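Local coordinates for putative nucleoprotein (Infectious salmon anemia virus, PDB 4EWC) that encapsidates the negative-strand viral RNA, shielding it from nucleases and forming the ribonucleoprotein that serves as template for transcription and replication, at residues A[280-285]-A[317-322]; A[426-431]-A[492-497]; A[499-504]-A[571-576]. All blocks are in the same frame, centred on the assembly; numbering follows the deposited sequence.

Contact 1: A[280-285]-A[317-322]; sequences KMMRTN and DLMGMK
Met319 reaches across from helix 315-326 to meet Met281, Met282 and Asn285 on helix 279-284 and at its C-terminal side, a helix-helix contact within the helical bundle region of the nucleoprotein. All three methionines are modelled as selenomethionine. The Met319 chain runs straight out to its selenium and bends only at the last torsion (chi3 44°), which sends SE and CE to different partners. SE packs against the methyl CE of Met282 at 3.4 Å, the two side chains crossing at about a right angle, and lies 4.3 Å from SE of Met281. CE instead meets the amide of Asn285, 3.2 Å from OD1, and these two side chains also cross at about a right angle. The turn of that amide is set within its own segment: Asn285 ND2 gives a hydrogen bond to Met281 O at 2.7 Å, which leaves OD1 facing the Met319 methyl. Phe107 and Ala111 of helix 96-114 also pack on Met281, and Phe287 on Met319, in keeping with the buried state of the methionines. One turn further along, Lys322 adds a polar clasp. With CG anti to the backbone N (chi1 175°) and the rest of its chain extended, it spans to the other segment, where NZ donates to Asn285 O at 2.9 Å, lying in the carbonyl plane on a lone pair (C=O...N 134°).

Contact 2: A[426-431]-A[492-497]; sequences AKLKVG and LRLSNV
The peptide carbonyl of Leu428 is a flat group met from above by Leu492 N, which donates to Leu428 O at 3.0 Å from 37° out of the carbonyl plane, instead of on a lone pair. Beside this bond the two leucines lie side by side and point the same way, both with CG anti to the backbone N (chi1 175° and -169°), and Leu428 CD2 rests against Leu492 CG at 3.9 Å. The CD2 branch of Leu492 meets Val430, 3.5 Å from its CG1, as the two side chains cross obliquely. Leu494 adds a looser touch, its CD1 meeting Leu428 CD2. Trp174 of helix 174-188 packs on Leu428 and Val430, while Met438 of helix 438-449 packs on Val430 and Leu492, both adding to the cover of this buried aliphatic cluster. On the polar side, water 1 donates to Ala426 O and to Leu492 O (2.9 Å) and takes a weak bond from Leu428 N, tying the backbones together where they diverge. Val430 and Gln490 are joined by backbone hydrogen bonding further along. The arrangement is that of the end of a two-stranded antiparallel ribbon, here strands 429-432 and 488-491 of the orthomyxovirus nucleoprotein C-terminal region, splaying into loops.

Contact 3: A[499-504]-A[571-576]; sequences YEARPE and FMVGEQ
Tyr499 lays its ring over Val573 across an antiparallel pairing, in which strand 499-500 borders strand 568-574 of a sheet completed by strand 577-583. From CB the side chain takes the crowded position between the backbone N and the carbonyl carbon (chi1 73°), which folds the ring back over the neighbouring strand. CD2 then passes 3.7 Å from Val573 O. Beyond it, CE2 and CZ meet CG1 of Val573, the latter pair at 3.5 Å, and CE1 approaches CB of the same residue. CB itself lies over one face of the ring, 3.9 Å from the centroid and 21° off the normal, a CH-pi contact displaced to the rim. At the tip, OH borders Val573 CG1. Asn415, Glu417 and Cys420 also pack on the tyrosine.

In the backbone, Tyr499 and Val573 form a hydrogen-bonded pair: Val573 N donates to Tyr499 O at 2.8 Å, and the return bond from Tyr499 N to Val573 O is weak. Glu500 and Met572, a selenomethionine, make the next, non-hydrogen-bonded pair on the other face of the sheet. There the bent methionine chain brings CE to 3.6 Å from Glu500 CB. The Glu500 carboxylate has partners in both subunits, OE2 with Thr570 OG1 of its own chain and OE1 with Ser521 OG of the second subunit, so this short edge strand also touches the second subunit of the assembly.

Past the strand, Ala501 N still donates to Phe571 O at 2.8 Å, while Ala501 CB packs on Val573 CG2. Beyond that bond the two segments are bridged by water 2, which lies in plane at the edge of the Phe571 ring, donates to Ala501 O and accepts from Phe571 N at 2.8 Å.

Overall arrangement
Contacts 1 and 2 are buried, whereas contact 3 is only partly so and reaches the second subunit. Contact 1 stands apart in the helical bundle region, on the opposite side of the chain's centre from the other two, its centre about 38 Å from that of contact 2 and 35 Å from that of contact 3. Contacts 2 and 3 share the C-terminal region, and residues 492-497 lead almost directly into 499-504, so one strand-to-strand passage serves both. Chemistry follows place: selenomethionine packing with a single lysine-to-carbonyl bond between the segments, aliphatic packing at a fraying ribbon, and a backbone ladder at the sheet edge; in both contacts of the C-terminal region a water bridges the two backbones.

Contact 1: A[280-285]-A[317-322]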
ATOM      1  N   LYS A 280     -25.391   2.176  -0.974  1.00 53.51           N
ATOM      2  CA  LYS A 280     -26.774   2.548  -0.769  1.00 58.20           C
ATOM      3  C   LYS A 280     -27.720   1.367  -0.938  1.00 59.62           C
ATOM      4  O   LYS A 280     -28.676   1.233  -0.194  1.00 64.06           O
ATOM      5  CB  LYS A 280     -27.172   3.673  -1.728  1.00 63.29           C
ATOM      6  CG  LYS A 280     -28.627   4.098  -1.604  1.00 66.98           C
ATOM      7  CD  LYS A 280     -28.821   5.573  -1.968  1.00 78.78           C
ATOM      8  CE  LYS A 280     -30.280   5.986  -1.843  1.00 87.80           C
ATOM      9  NZ  LYS A 280     -30.831   5.778  -0.463  1.00 93.04           N
HETATM   10  N   MSE A 281     -27.456   0.514  -1.918  1.00 56.22           N
HETATM   11  CA  MSE A 281     -28.339  -0.604  -2.187  1.00 56.50           C
HETATM   12  C   MSE A 281     -28.294  -1.612  -1.056  1.00 60.27           C
HETATM   13  O   MSE A 281     -29.326  -2.127  -0.628  1.00 63.21           O
HETATM   14  CB  MSE A 281     -27.966  -1.292  -3.495  1.00 52.45           C
HETATM   15  CG  MSE A 281     -28.676  -2.609  -3.699  1.00 53.13           C
HETATM   16 SE   MSE A 281     -27.902  -3.566  -5.183  0.69 57.37          SE
HETATM   17  CE  MSE A 281     -26.229  -2.561  -5.285  1.00 60.11           C
HETATM   18  N   MSE A 282     -27.090  -1.903  -0.582  1.00 58.74           N
HETATM   19  CA  MSE A 282     -26.927  -2.840   0.515  1.00 56.87           C
HETATM   20  C   MSE A 282     -27.633  -2.296   1.755  1.00 61.12           C
HETATM   21  O   MSE A 282     -28.374  -3.032   2.424  1.00 60.22           O
HETATM   22  CB  MSE A 282     -25.440  -3.085   0.798  1.00 55.85           C
HETATM   23  CG  MSE A 282     -24.659  -3.581  -0.399  1.00 53.67           C
HETATM   24 SE   MSE A 282     -25.401  -5.312  -0.919  0.75 62.10          SE
HETATM   25  CE  MSE A 282     -25.957  -4.860  -2.665  1.00 54.34           C
ATOM     26  N   ARG A 283     -27.418  -1.010   2.049  1.00 57.43           N
ATOM     27  CA  ARG A 283     -28.054  -0.386   3.215  1.00 60.66           C
ATOM     28  C   ARG A 283     -29.584  -0.421   3.124  1.00 60.32           C
ATOM     29  O   ARG A 283     -30.261  -0.661   4.123  1.00 66.55           O
ATOM     30  CB  ARG A 283     -27.545   1.040   3.456  1.00 54.70           C
ATOM     31  CG  ARG A 283     -26.170   1.114   4.124  1.00 58.78           C
ATOM     32  CD  ARG A 283     -25.657   2.549   4.229  1.00 59.40           C
ATOM     33  NE  ARG A 283     -24.391   2.631   4.961  1.00 63.87           N
ATOM     34  CZ  ARG A 283     -23.447   3.543   4.726  1.00 70.67           C
ATOM     35  NH1 ARG A 283     -23.621   4.454   3.771  1.00 66.52           N
ATOM     36  NH2 ARG A 283     -22.321   3.540   5.441  1.00 65.76           N
ATOM     37  N   THR A 284     -30.108  -0.222   1.921  1.00 55.73           N
ATOM     38  CA  THR A 284     -31.544  -0.171   1.667  1.00 58.86           C
ATOM     39  C   THR A 284     -32.159  -1.555   1.780  1.00 61.95           C
ATOM     40  O   THR A 284     -33.366  -1.703   1.964  1.00 63.66           O
ATOM     41  CB  THR A 284     -31.815   0.388   0.246  1.00 63.42           C
ATOM     42  OG1 THR A 284     -31.218   1.680   0.127  1.00 66.56           O
ATOM     43  CG2 THR A 284     -33.295   0.510  -0.054  1.00 63.38           C
ATOM     44  N   ASN A 285     -31.321  -2.578   1.664  1.00 62.74           N
ATOM     45  CA  ASN A 285     -31.795  -3.948   1.795  1.00 60.70           C
ATOM     46  C   ASN A 285     -31.468  -4.530   3.163  1.00 59.44           C
ATOM     47  O   ASN A 285     -31.745  -5.694   3.433  1.00 56.16           O
ATOM     48  CB  ASN A 285     -31.237  -4.825   0.675  1.00 63.19           C
ATOM     49  CG  ASN A 285     -31.917  -4.565  -0.657  1.00 63.81           C
ATOM     50  OD1 ASN A 285     -32.707  -5.384  -1.134  1.00 65.05           O
ATOM     51  ND2 ASN A 285     -31.623  -3.411  -1.260  1.00 60.50           N
ATOM     52  N   ASP A 317     -27.713 -13.011  -4.793  1.00 53.82           N
ATOM     53  CA  ASP A 317     -28.447 -14.205  -4.366  1.00 54.69           C
ATOM     54  C   ASP A 317     -28.910 -14.087  -2.927  1.00 52.94           C
ATOM     55  O   ASP A 317     -29.977 -14.551  -2.596  1.00 54.94           O
ATOM     56  CB  ASP A 317     -27.575 -15.455  -4.460  1.00 56.33           C
ATOM     57  CG  ASP A 317     -27.131 -15.764  -5.867  1.00 59.24           C
ATOM     58  OD1 ASP A 317     -27.903 -15.531  -6.823  1.00 64.18           O
ATOM     59  OD2 ASP A 317     -25.993 -16.245  -6.011  1.00 65.03           O
ATOM     60  N   LEU A 318     -28.087 -13.477  -2.082  1.00 52.92           N
ATOM     61  CA  LEU A 318     -28.349 -13.450  -0.661  1.00 52.55           C
ATOM     62  C   LEU A 318     -29.496 -12.506  -0.389  1.00 58.86           C
ATOM     63  O   LEU A 318     -30.347 -12.767   0.462  1.00 60.55           O
ATOM     64  CB  LEU A 318     -27.109 -13.013   0.126  1.00 52.49           C
ATOM     65  CG  LEU A 318     -25.820 -13.821  -0.066  1.00 52.97           C
ATOM     66  CD1 LEU A 318     -24.647 -13.144   0.611  1.00 56.49           C
ATOM     67  CD2 LEU A 318     -25.988 -15.225   0.439  1.00 51.89           C
HETATM   68  N   MSE A 319     -29.504 -11.395  -1.112  1.00 59.98           N
HETATM   69  CA  MSE A 319     -30.536 -10.388  -0.946  1.00 58.88           C
HETATM   70  C   MSE A 319     -31.844 -10.986  -1.422  1.00 60.24           C
HETATM   71  O   MSE A 319     -32.908 -10.726  -0.858  1.00 60.91           O
HETATM   72  CB  MSE A 319     -30.212  -9.159  -1.785  1.00 58.81           C
HETATM   73  CG  MSE A 319     -29.156  -8.250  -1.221  1.00 59.72           C
HETATM   74 SE   MSE A 319     -28.684  -6.958  -2.615  0.70 63.59          SE
HETATM   75  CE  MSE A 319     -30.503  -6.561  -3.194  1.00 68.19           C
ATOM     76  N   GLY A 320     -31.753 -11.780  -2.480  1.00 56.07           N
ATOM     77  CA  GLY A 320     -32.911 -12.482  -2.993  1.00 63.04           C
ATOM     78  C   GLY A 320     -33.469 -13.431  -1.938  1.00 66.37           C
ATOM     79  O   GLY A 320     -34.686 -13.564  -1.790  1.00 66.28           O
HETATM   80  N   MSE A 321     -32.564 -14.079  -1.204  1.00 63.10           N
HETATM   81  CA  MSE A 321     -32.921 -15.034  -0.167  1.00 62.32           C
HETATM   82  C   MSE A 321     -33.545 -14.355   1.046  1.00 66.46           C
HETATM   83  O   MSE A 321     -34.448 -14.908   1.668  1.00 67.69           O
HETATM   84  CB  MSE A 321     -31.707 -15.860   0.270  1.00 56.24           C
HETATM   85  CG  MSE A 321     -31.407 -17.044  -0.614  1.00 58.78           C
HETATM   86 SE   MSE A 321     -29.785 -18.039  -0.118  0.65 55.58          SE
HETATM   87  CE  MSE A 321     -30.428 -18.734   1.607  1.00 66.12           C
ATOM     88  N   LYS A 322     -33.060 -13.166   1.388  1.00 63.58           N
ATOM     89  CA  LYS A 322     -33.571 -12.432   2.550  1.00 67.86           C
ATOM     90  C   LYS A 322     -34.950 -11.860   2.241  1.00 74.11           C
ATOM     91  O   LYS A 322     -35.850 -11.877   3.087  1.00 75.29           O
ATOM     92  CB  LYS A 322     -32.589 -11.316   2.948  1.00 61.54           C
ATOM     93  CG  LYS A 322     -33.042 -10.409   4.068  1.00 59.93           C
ATOM     94  CD  LYS A 322     -32.058  -9.260   4.271  1.00 57.50           C
ATOM     95  CE  LYS A 322     -32.382  -8.472   5.520  1.00 57.52           C
ATOM     96  NZ  LYS A 322     -31.388  -7.395   5.790  1.00 66.27           N
TER

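Contact 2: A[426-431]-A[492-497]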
ATOM      1  N   ALA A 426      -1.553  -1.001 -28.976  1.00 57.35           N
ATOM      2  CA  ALA A 426      -2.397   0.083 -29.467  1.00 54.38           C
ATOM      3  C   ALA A 426      -2.029   1.427 -28.834  1.00 58.63           C
ATOM      4  O   ALA A 426      -1.306   1.507 -27.833  1.00 53.37           O
ATOM      5  CB  ALA A 426      -3.867  -0.221 -29.256  1.00 50.64           C
ATOM      6  N   LYS A 427      -2.537   2.480 -29.458  1.00 62.63           N
ATOM      7  CA  LYS A 427      -2.287   3.838 -29.043  1.00 59.73           C
ATOM      8  C   LYS A 427      -3.620   4.471 -28.653  1.00 59.90           C
ATOM      9  O   LYS A 427      -4.152   5.326 -29.361  1.00 58.09           O
ATOM     10  CB  LYS A 427      -1.589   4.620 -30.152  1.00 64.36           C
ATOM     11  CG  LYS A 427      -0.107   4.254 -30.320  1.00 74.76           C
ATOM     12  CD  LYS A 427       0.494   4.830 -31.611  1.00 85.40           C
ATOM     13  CE  LYS A 427       1.999   4.550 -31.724  1.00 90.15           C
ATOM     14  NZ  LYS A 427       2.346   3.095 -31.661  1.00 93.61           N
ATOM     15  N   LEU A 428      -4.149   4.016 -27.515  1.00 60.66           N
ATOM     16  CA  LEU A 428      -5.387   4.519 -26.949  1.00 53.91           C
ATOM     17  C   LEU A 428      -5.279   6.002 -26.638  1.00 54.41           C
ATOM     18  O   LEU A 428      -4.206   6.509 -26.285  1.00 55.14           O
ATOM     19  CB  LEU A 428      -5.723   3.740 -25.665  1.00 57.19           C
ATOM     20  CG  LEU A 428      -6.946   4.213 -24.862  1.00 54.11           C
ATOM     21  CD1 LEU A 428      -8.219   4.103 -25.694  1.00 51.21           C
ATOM     22  CD2 LEU A 428      -7.081   3.452 -23.571  1.00 49.50           C
ATOM     23  N   LYS A 429      -6.392   6.702 -26.786  1.00 50.90           N
ATOM     24  CA  LYS A 429      -6.450   8.095 -26.381  1.00 54.04           C
ATOM     25  C   LYS A 429      -7.615   8.304 -25.420  1.00 56.62           C
ATOM     26  O   LYS A 429      -8.535   7.485 -25.340  1.00 57.80           O
ATOM     27  CB  LYS A 429      -6.561   9.007 -27.600  1.00 54.51           C
ATOM     28  CG  LYS A 429      -5.338   8.936 -28.482  1.00 53.31           C
ATOM     29  CD  LYS A 429      -5.186  10.150 -29.343  1.00 63.32           C
ATOM     30  CE  LYS A 429      -4.398   9.817 -30.594  1.00 75.39           C
ATOM     31  NZ  LYS A 429      -5.198   8.943 -31.524  1.00 72.22           N
ATOM     32  N   VAL A 430      -7.565   9.386 -24.665  1.00 52.65           N
ATOM     33  CA  VAL A 430      -8.601   9.623 -23.677  1.00 52.08           C
ATOM     34  C   VAL A 430      -8.888  11.118 -23.553  1.00 52.54           C
ATOM     35  O   VAL A 430      -8.026  11.945 -23.829  1.00 52.02           O
ATOM     36  CB  VAL A 430      -8.224   8.985 -22.304  1.00 48.86           C
ATOM     37  CG1 VAL A 430      -6.979   9.645 -21.724  1.00 49.06           C
ATOM     38  CG2 VAL A 430      -9.386   9.038 -21.334  1.00 41.98           C
ATOM     39  N   GLY A 431     -10.119  11.451 -23.188  1.00 45.80           N
ATOM     40  CA  GLY A 431     -10.476  12.813 -22.875  1.00 52.03           C
ATOM     41  C   GLY A 431     -10.326  13.039 -21.387  1.00 54.18           C
ATOM     42  O   GLY A 431     -10.863  12.265 -20.592  1.00 54.21           O
ATOM     43  N   LEU A 492      -3.258   8.026 -23.845  1.00 61.20           N
ATOM     44  CA  LEU A 492      -3.312   7.132 -22.703  1.00 56.23           C
ATOM     45  C   LEU A 492      -2.339   5.987 -22.929  1.00 58.27           C
ATOM     46  O   LEU A 492      -2.737   4.889 -23.302  1.00 58.72           O
ATOM     47  CB  LEU A 492      -4.728   6.592 -22.517  1.00 55.68           C
ATOM     48  CG  LEU A 492      -5.068   5.841 -21.228  1.00 56.17           C
ATOM     49  CD1 LEU A 492      -3.964   5.948 -20.190  1.00 58.50           C
ATOM     50  CD2 LEU A 492      -6.390   6.329 -20.661  1.00 47.00           C
ATOM     51  N   ARG A 493      -1.057   6.259 -22.711  1.00 56.90           N
ATOM     52  CA  ARG A 493      -0.016   5.263 -22.914  1.00 58.43           C
ATOM     53  C   ARG A 493      -0.137   4.153 -21.883  1.00 57.52           C
ATOM     54  O   ARG A 493      -0.352   4.414 -20.704  1.00 57.84           O
ATOM     55  CB  ARG A 493       1.367   5.910 -22.841  1.00 54.72           C
ATOM     56  N   LEU A 494       0.001   2.912 -22.335  1.00 50.23           N
ATOM     57  CA  LEU A 494      -0.192   1.770 -21.463  1.00 49.20           C
ATOM     58  C   LEU A 494       0.903   0.737 -21.636  1.00 53.06           C
ATOM     59  O   LEU A 494       0.670  -0.462 -21.498  1.00 51.40           O
ATOM     60  CB  LEU A 494      -1.538   1.101 -21.733  1.00 48.98           C
ATOM     61  CG  LEU A 494      -2.836   1.810 -21.372  1.00 48.52           C
ATOM     62  CD1 LEU A 494      -4.048   0.961 -21.779  1.00 41.82           C
ATOM     63  CD2 LEU A 494      -2.876   2.113 -19.874  1.00 50.38           C
ATOM     64  N   SER A 495       2.106   1.188 -21.948  1.00 53.01           N
ATOM     65  CA  SER A 495       3.262   0.325 -21.760  1.00 55.11           C
ATOM     66  C   SER A 495       3.471   0.289 -20.254  1.00 58.46           C
ATOM     67  O   SER A 495       2.813   1.029 -19.513  1.00 70.44           O
ATOM     68  CB  SER A 495       4.488   0.877 -22.487  1.00 62.83           C
ATOM     69  OG  SER A 495       4.580   2.289 -22.391  1.00 59.28           O
ATOM     70  N   ASN A 496       4.343  -0.584 -19.780  1.00 56.35           N
ATOM     71  CA  ASN A 496       4.524  -0.753 -18.336  1.00 60.95           C
ATOM     72  C   ASN A 496       3.285  -1.269 -17.595  1.00 54.98           C
ATOM     73  O   ASN A 496       3.332  -1.493 -16.380  1.00 56.49           O
ATOM     74  CB  ASN A 496       5.061   0.530 -17.683  1.00 59.74           C
ATOM     75  CG  ASN A 496       6.182   1.155 -18.493  1.00 70.46           C
ATOM     76  OD1 ASN A 496       6.819   0.482 -19.314  1.00 68.23           O
ATOM     77  ND2 ASN A 496       6.427   2.442 -18.274  1.00 71.18           N
ATOM     78  N   VAL A 497       2.190  -1.466 -18.322  1.00 50.97           N
ATOM     79  CA  VAL A 497       1.018  -2.156 -17.782  1.00 52.36           C
ATOM     80  C   VAL A 497       1.433  -3.566 -17.305  1.00 46.33           C
ATOM     81  O   VAL A 497       2.463  -4.077 -17.714  1.00 49.29           O
ATOM     82  CB  VAL A 497      -0.087  -2.245 -18.852  1.00 53.26           C
ATOM     83  CG1 VAL A 497       0.198  -3.386 -19.800  1.00 53.06           C
ATOM     84  CG2 VAL A 497      -1.456  -2.405 -18.234  1.00 53.55           C
TER
HETATM   85  O   HOH W   1      -1.914   2.939 -25.318  1.00 50.53           O

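Contact 3: A[499-504]-A[571-576]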
ATOM      1  N   TYR A 499      -0.023  -7.629 -15.363  1.00 42.37           N
ATOM      2  CA  TYR A 499      -1.107  -8.512 -14.917  1.00 44.30           C
ATOM      3  C   TYR A 499      -0.651  -9.391 -13.758  1.00 43.44           C
ATOM      4  O   TYR A 499       0.531  -9.690 -13.628  1.00 44.49           O
ATOM      5  CB  TYR A 499      -1.666  -9.353 -16.092  1.00 48.53           C
ATOM      6  CG  TYR A 499      -0.752 -10.459 -16.560  1.00 45.35           C
ATOM      7  CD1 TYR A 499      -0.818 -11.710 -15.980  1.00 46.53           C
ATOM      8  CD2 TYR A 499       0.180 -10.249 -17.572  1.00 47.71           C
ATOM      9  CE1 TYR A 499       0.007 -12.720 -16.371  1.00 49.14           C
ATOM     10  CE2 TYR A 499       1.022 -11.263 -17.983  1.00 48.25           C
ATOM     11  CZ  TYR A 499       0.928 -12.504 -17.375  1.00 53.20           C
ATOM     12  OH  TYR A 499       1.744 -13.549 -17.751  1.00 48.28           O
ATOM     13  N   GLU A 500      -1.586  -9.781 -12.903  1.00 43.55           N
ATOM     14  CA  GLU A 500      -1.259 -10.645 -11.766  1.00 45.52           C
ATOM     15  C   GLU A 500      -1.114 -12.113 -12.194  1.00 45.82           C
ATOM     16  O   GLU A 500      -1.989 -12.659 -12.874  1.00 42.33           O
ATOM     17  CB  GLU A 500      -2.322 -10.527 -10.661  1.00 42.22           C
ATOM     18  CG  GLU A 500      -2.192 -11.581  -9.555  1.00 42.37           C
ATOM     19  CD  GLU A 500      -3.170 -11.376  -8.390  1.00 44.97           C
ATOM     20  OE1 GLU A 500      -4.320 -10.945  -8.604  1.00 46.87           O
ATOM     21  OE2 GLU A 500      -2.787 -11.649  -7.239  1.00 48.60           O
ATOM     22  N   ALA A 501      -0.004 -12.736 -11.805  1.00 44.51           N
ATOM     23  CA  ALA A 501       0.179 -14.155 -12.053  1.00 46.53           C
ATOM     24  C   ALA A 501      -0.886 -14.891 -11.275  1.00 46.44           C
ATOM     25  O   ALA A 501      -1.191 -14.532 -10.152  1.00 51.23           O
ATOM     26  CB  ALA A 501       1.559 -14.624 -11.620  1.00 46.39           C
ATOM     27  N   ARG A 502      -1.469 -15.902 -11.891  1.00 44.75           N
ATOM     28  CA  ARG A 502      -2.428 -16.729 -11.218  1.00 48.42           C
ATOM     29  C   ARG A 502      -1.651 -17.663 -10.294  1.00 50.62           C
ATOM     30  O   ARG A 502      -0.740 -18.350 -10.730  1.00 50.96           O
ATOM     31  CB  ARG A 502      -3.247 -17.497 -12.253  1.00 46.63           C
ATOM     32  CG  ARG A 502      -4.501 -18.100 -11.691  1.00 52.65           C
ATOM     33  CD  ARG A 502      -5.205 -18.932 -12.726  1.00 44.76           C
ATOM     34  NE  ARG A 502      -5.978 -18.137 -13.673  1.00 44.26           N
ATOM     35  CZ  ARG A 502      -7.181 -17.624 -13.422  1.00 44.87           C
ATOM     36  NH1 ARG A 502      -7.761 -17.788 -12.235  1.00 37.90           N
ATOM     37  NH2 ARG A 502      -7.810 -16.939 -14.363  1.00 40.17           N
ATOM     38  N   PRO A 503      -1.992 -17.668  -9.000  1.00 55.46           N
ATOM     39  CA  PRO A 503      -1.239 -18.482  -8.033  1.00 57.83           C
ATOM     40  C   PRO A 503      -1.563 -19.981  -8.134  1.00 74.06           C
ATOM     41  O   PRO A 503      -2.714 -20.323  -8.428  1.00 74.09           O
ATOM     42  CB  PRO A 503      -1.700 -17.936  -6.684  1.00 53.28           C
ATOM     43  CG  PRO A 503      -3.069 -17.363  -6.942  1.00 54.37           C
ATOM     44  CD  PRO A 503      -3.085 -16.893  -8.378  1.00 53.22           C
ATOM     45  N   GLU A 504      -0.578 -20.856  -7.911  1.00 79.70           N
ATOM     46  CA  GLU A 504      -0.840 -22.302  -7.880  1.00 87.42           C
ATOM     47  C   GLU A 504      -0.122 -23.021  -6.734  1.00 99.09           C
ATOM     48  O   GLU A 504       0.197 -24.213  -6.838  1.00102.06           O
ATOM     49  CB  GLU A 504      -0.483 -22.953  -9.213  1.00 77.37           C
ATOM     50  N   PHE A 571       2.490 -11.978  -7.529  1.00 48.78           N
ATOM     51  CA  PHE A 571       3.427 -11.538  -8.539  1.00 46.30           C
ATOM     52  C   PHE A 571       2.734 -10.758  -9.629  1.00 47.63           C
ATOM     53  O   PHE A 571       1.697 -11.173 -10.137  1.00 51.94           O
ATOM     54  CB  PHE A 571       4.185 -12.739  -9.121  1.00 48.90           C
ATOM     55  CG  PHE A 571       5.121 -13.385  -8.144  1.00 49.18           C
ATOM     56  CD1 PHE A 571       4.661 -14.322  -7.236  1.00 51.83           C
ATOM     57  CD2 PHE A 571       6.457 -13.027  -8.107  1.00 49.94           C
ATOM     58  CE1 PHE A 571       5.524 -14.902  -6.312  1.00 50.03           C
ATOM     59  CE2 PHE A 571       7.329 -13.609  -7.188  1.00 48.48           C
ATOM     60  CZ  PHE A 571       6.859 -14.542  -6.300  1.00 50.96           C
HETATM   61  N   MSE A 572       3.294  -9.597  -9.957  1.00 46.33           N
HETATM   62  CA  MSE A 572       2.860  -8.831 -11.120  1.00 45.45           C
HETATM   63  C   MSE A 572       3.829  -9.129 -12.275  1.00 52.58           C
HETATM   64  O   MSE A 572       5.048  -9.066 -12.116  1.00 52.86           O
HETATM   65  CB  MSE A 572       2.860  -7.344 -10.816  1.00 50.50           C
HETATM   66  CG  MSE A 572       2.004  -6.947  -9.612  1.00 48.56           C
HETATM   67 SE   MSE A 572       0.113  -7.496  -9.902  0.77 43.17          SE
HETATM   68  CE  MSE A 572       0.007  -8.811  -8.525  1.00 54.99           C
ATOM     69  N   VAL A 573       3.272  -9.444 -13.436  1.00 50.87           N
ATOM     70  CA  VAL A 573       4.052  -9.936 -14.555  1.00 49.10           C
ATOM     71  C   VAL A 573       4.142  -8.904 -15.676  1.00 54.23           C
ATOM     72  O   VAL A 573       3.125  -8.418 -16.167  1.00 56.92           O
ATOM     73  CB  VAL A 573       3.473 -11.297 -15.069  1.00 49.15           C
ATOM     74  CG1 VAL A 573       4.160 -11.753 -16.297  1.00 48.18           C
ATOM     75  CG2 VAL A 573       3.581 -12.359 -13.988  1.00 45.62           C
ATOM     76  N   GLY A 574       5.369  -8.538 -16.040  1.00 55.73           N
ATOM     77  CA  GLY A 574       5.619  -7.749 -17.236  1.00 58.15           C
ATOM     78  C   GLY A 574       6.331  -8.630 -18.254  1.00 69.98           C
ATOM     79  O   GLY A 574       6.722  -9.759 -17.956  1.00 74.39           O
ATOM     80  N   GLU A 575       6.505  -8.133 -19.468  1.00 73.34           N
ATOM     81  CA  GLU A 575       7.251  -8.887 -20.474  1.00 74.34           C
ATOM     82  C   GLU A 575       8.730  -8.970 -20.097  1.00 75.07           C
ATOM     83  O   GLU A 575       9.427  -9.894 -20.500  1.00 70.93           O
ATOM     84  CB  GLU A 575       7.106  -8.209 -21.825  1.00 71.38           C
ATOM     85  CG  GLU A 575       7.197  -6.706 -21.709  1.00 76.10           C
ATOM     86  CD  GLU A 575       7.108  -6.032 -23.044  1.00 83.88           C
ATOM     87  OE1 GLU A 575       7.182  -6.761 -24.061  1.00 85.33           O
ATOM     88  OE2 GLU A 575       6.968  -4.787 -23.075  1.00 78.56           O
ATOM     89  N   GLN A 576       9.200  -8.000 -19.320  1.00 76.32           N
ATOM     90  CA  GLN A 576      10.587  -7.986 -18.875  1.00 79.13           C
ATOM     91  C   GLN A 576      10.811  -8.954 -17.710  1.00 79.43           C
ATOM     92  O   GLN A 576      11.951  -9.219 -17.335  1.00 81.53           O
ATOM     93  CB  GLN A 576      11.008  -6.564 -18.475  1.00 83.67           C
TER
HETATM   94  O   HOH W   2       0.889 -14.278  -7.908  1.00 46.52           O